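Local coordinates for profilin (Schizosaccharomyces pombe, PDB 3D9Y), which binds monomeric actin, holding back or promoting its polymerization depending on concentration, and is essential for cytokinesis in fission yeast, at residues E75-Y80 and I89-K94. Numbering follows the deposited sequence.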
loop_
_atom_site.group_PDB
_atom_site.type_symbol
_atom_site.label_atom_id
_atom_site.label_comp_id
_atom_site.label_asym_id
_atom_site.label_seq_id
_atom_site.Cartn_x
_atom_site.Cartn_y
_atom_site.Cartn_z
ATOM N N GLU A 75 3.537 -4.402 11.004
ATOM C CA GLU A 75 2.835 -4.152 12.253
ATOM C C GLU A 75 1.340 -3.973 11.908
ATOM O O GLU A 75 0.934 -4.109 10.732
ATOM C CB GLU A 75 3.372 -2.891 12.962
ATOM C CG GLU A 75 4.789 -2.461 12.611
ATOM C CD GLU A 75 5.096 -1.020 12.974
ATOM O OE1 GLU A 75 4.533 -0.088 12.345
ATOM O OE2 GLU A 75 5.923 -0.803 13.883
ATOM N N GLY A 76 0.536 -3.643 12.910
ATOM C CA GLY A 76 -0.918 -3.589 12.744
ATOM C C GLY A 76 -1.437 -2.564 11.761
ATOM O O GLY A 76 -2.583 -2.665 11.293
ATOM N N ARG A 77 -0.642 -1.540 11.485
ATOM C CA ARG A 77 -1.052 -0.463 10.586
ATOM C C ARG A 77 -0.187 -0.337 9.324
ATOM O O ARG A 77 -0.615 0.250 8.334
ATOM C CB ARG A 77 -1.018 0.867 11.350
ATOM C CG ARG A 77 -0.794 2.062 10.454
ATOM C CD ARG A 77 -0.854 3.366 11.159
ATOM N NE ARG A 77 -1.496 4.346 10.294
ATOM C CZ ARG A 77 -2.799 4.620 10.311
ATOM N NH1 ARG A 77 -3.635 3.974 11.123
ATOM N NH2 ARG A 77 -3.278 5.538 9.490
ATOM N N SER A 78 1.015 -0.894 9.356
ATOM C CA SER A 78 2.019 -0.638 8.321
ATOM C C SER A 78 2.714 -1.938 7.905
ATOM O O SER A 78 3.194 -2.681 8.767
ATOM C CB SER A 78 3.056 0.354 8.860
ATOM O OG SER A 78 2.459 1.567 9.283
ATOM N N ILE A 79 2.714 -2.219 6.598
ATOM C CA ILE A 79 3.428 -3.363 5.993
ATOM C C ILE A 79 4.243 -2.819 4.823
ATOM O O ILE A 79 3.676 -2.284 3.877
ATOM C CB ILE A 79 2.457 -4.434 5.492
ATOM C CG1 ILE A 79 1.748 -5.092 6.680
ATOM C CG2 ILE A 79 3.205 -5.505 4.648
ATOM C CD1 ILE A 79 0.607 -5.996 6.313
ATOM N N TYR A 80 5.565 -2.896 4.932
ATOM C CA TYR A 80 6.472 -2.328 3.933
ATOM C C TYR A 80 7.306 -3.462 3.347
ATOM O O TYR A 80 7.703 -4.378 4.064
ATOM C CB TYR A 80 7.467 -1.337 4.518
ATOM C CG TYR A 80 6.945 -0.122 5.263
ATOM C CD1 TYR A 80 5.598 0.247 5.248
ATOM C CD2 TYR A 80 7.824 0.662 5.987
ATOM C CE1 TYR A 80 5.145 1.381 5.947
ATOM C CE2 TYR A 80 7.391 1.786 6.691
ATOM C CZ TYR A 80 6.047 2.145 6.665
ATOM O OH TYR A 80 5.623 3.257 7.356
ATOM N N ILE A 89 4.803 0.340 0.037
ATOM C CA ILE A 89 4.340 0.833 1.344
ATOM C C ILE A 89 2.831 0.631 1.425
ATOM O O ILE A 89 2.084 1.194 0.616
ATOM C CB ILE A 89 4.599 2.337 1.460
ATOM C CG1 ILE A 89 6.075 2.667 1.214
ATOM C CG2 ILE A 89 4.060 2.896 2.819
ATOM C CD1 ILE A 89 7.075 2.104 2.218
ATOM N N CYS A 90 2.400 -0.183 2.373
ATOM C CA CYS A 90 0.988 -0.469 2.594
ATOM C C CYS A 90 0.578 0.038 3.979
ATOM O O CYS A 90 1.185 -0.327 4.977
ATOM C CB CYS A 90 0.730 -1.959 2.509
ATOM S SG CYS A 90 1.267 -2.725 0.973
ATOM N N VAL A 91 -0.476 0.848 4.031
ATOM C CA VAL A 91 -0.883 1.475 5.280
ATOM C C VAL A 91 -2.399 1.381 5.427
ATOM O O VAL A 91 -3.152 1.807 4.543
ATOM C CB VAL A 91 -0.427 2.930 5.361
ATOM C CG1 VAL A 91 -0.731 3.509 6.739
ATOM C CG2 VAL A 91 1.072 3.030 5.080
ATOM N N ALA A 92 -2.836 0.822 6.550
ATOM C CA ALA A 92 -4.263 0.628 6.807
ATOM C C ALA A 92 -4.890 1.826 7.526
ATOM O O ALA A 92 -4.307 2.392 8.456
ATOM C CB ALA A 92 -4.468 -0.652 7.615
ATOM N N THR A 93 -6.081 2.210 7.078
ATOM C CA THR A 93 -6.902 3.219 7.760
ATOM C C THR A 93 -8.052 2.482 8.450
ATOM O O THR A 93 -7.992 1.261 8.615
ATOM C CB THR A 93 -7.424 4.301 6.772
ATOM O OG1 THR A 93 -8.370 3.734 5.852
ATOM C CG2 THR A 93 -6.285 4.921 5.996
ATOM N N LYS A 94 -9.099 3.198 8.858
ATOM C CA LYS A 94 -10.238 2.548 9.491
ATOM C C LYS A 94 -10.939 1.615 8.511
ATOM O O LYS A 94 -11.275 0.482 8.853
ATOM C CB LYS A 94 -11.222 3.587 10.035
ATOM C CG LYS A 94 -12.283 3.002 10.951
ATOM C CD LYS A 94 -13.224 4.065 11.501
ATOM C CE LYS A 94 -14.290 4.465 10.487
ATOM N NZ LYS A 94 -15.269 5.455 11.032
#
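I79 and C90 face each other as a hydrogen-bonded antiparallel pair, joined by two backbone bonds: I79 N gives its hydrogen almost straight to C90 O (2.9 Å, 174° at the hydrogen), and C90 N returns a more bent bond to I79 O. Two residues from this pair in each segment, A92 N donates to R77 O, a single bond that extends the contact just ahead of the strand beginning at S78. R77 O also receives the CA-H of V91.

Beyond this bond the side chain of R77 passes over that of V91 at a slant. From CB, CG is anti to the backbone N (chi1 153°) and comes within 4.0 Å of V91 CG1. NE lies 3.7 Å from that same methyl, and the bend at chi3 then brings CZ to 3.3 Å from A92 O. This oxygen sits over one face of the guanidinium, 3.1 Å from the plane and offset toward the rim, so NH1 and NH2 both come close to it at angles too poor for a hydrogen bond. With an alanine here the guanidinium and its weak, long ion pairs with E116 and D120 are gone, and V91 CG1 and the A92 carbonyl would probably lose their cover.

At the other end, Y80 presents a ring face to I89 CD1, a CH-pi contact 4.0 Å from the centroid, while I89 CG2 packs 3.6 Å from CE1 and V91 CG2 comes up at the ring edge.

The two strands form a beta hairpin within the antiparallel sheet of the profilin fold. R77 and V91 pack against the C-terminal helix 108-125, whose E116 takes hydrogen bonds from S78 OG and Y80 OH; on the opposite face, I79, C90 and A92 meet F51 of helix 41-52.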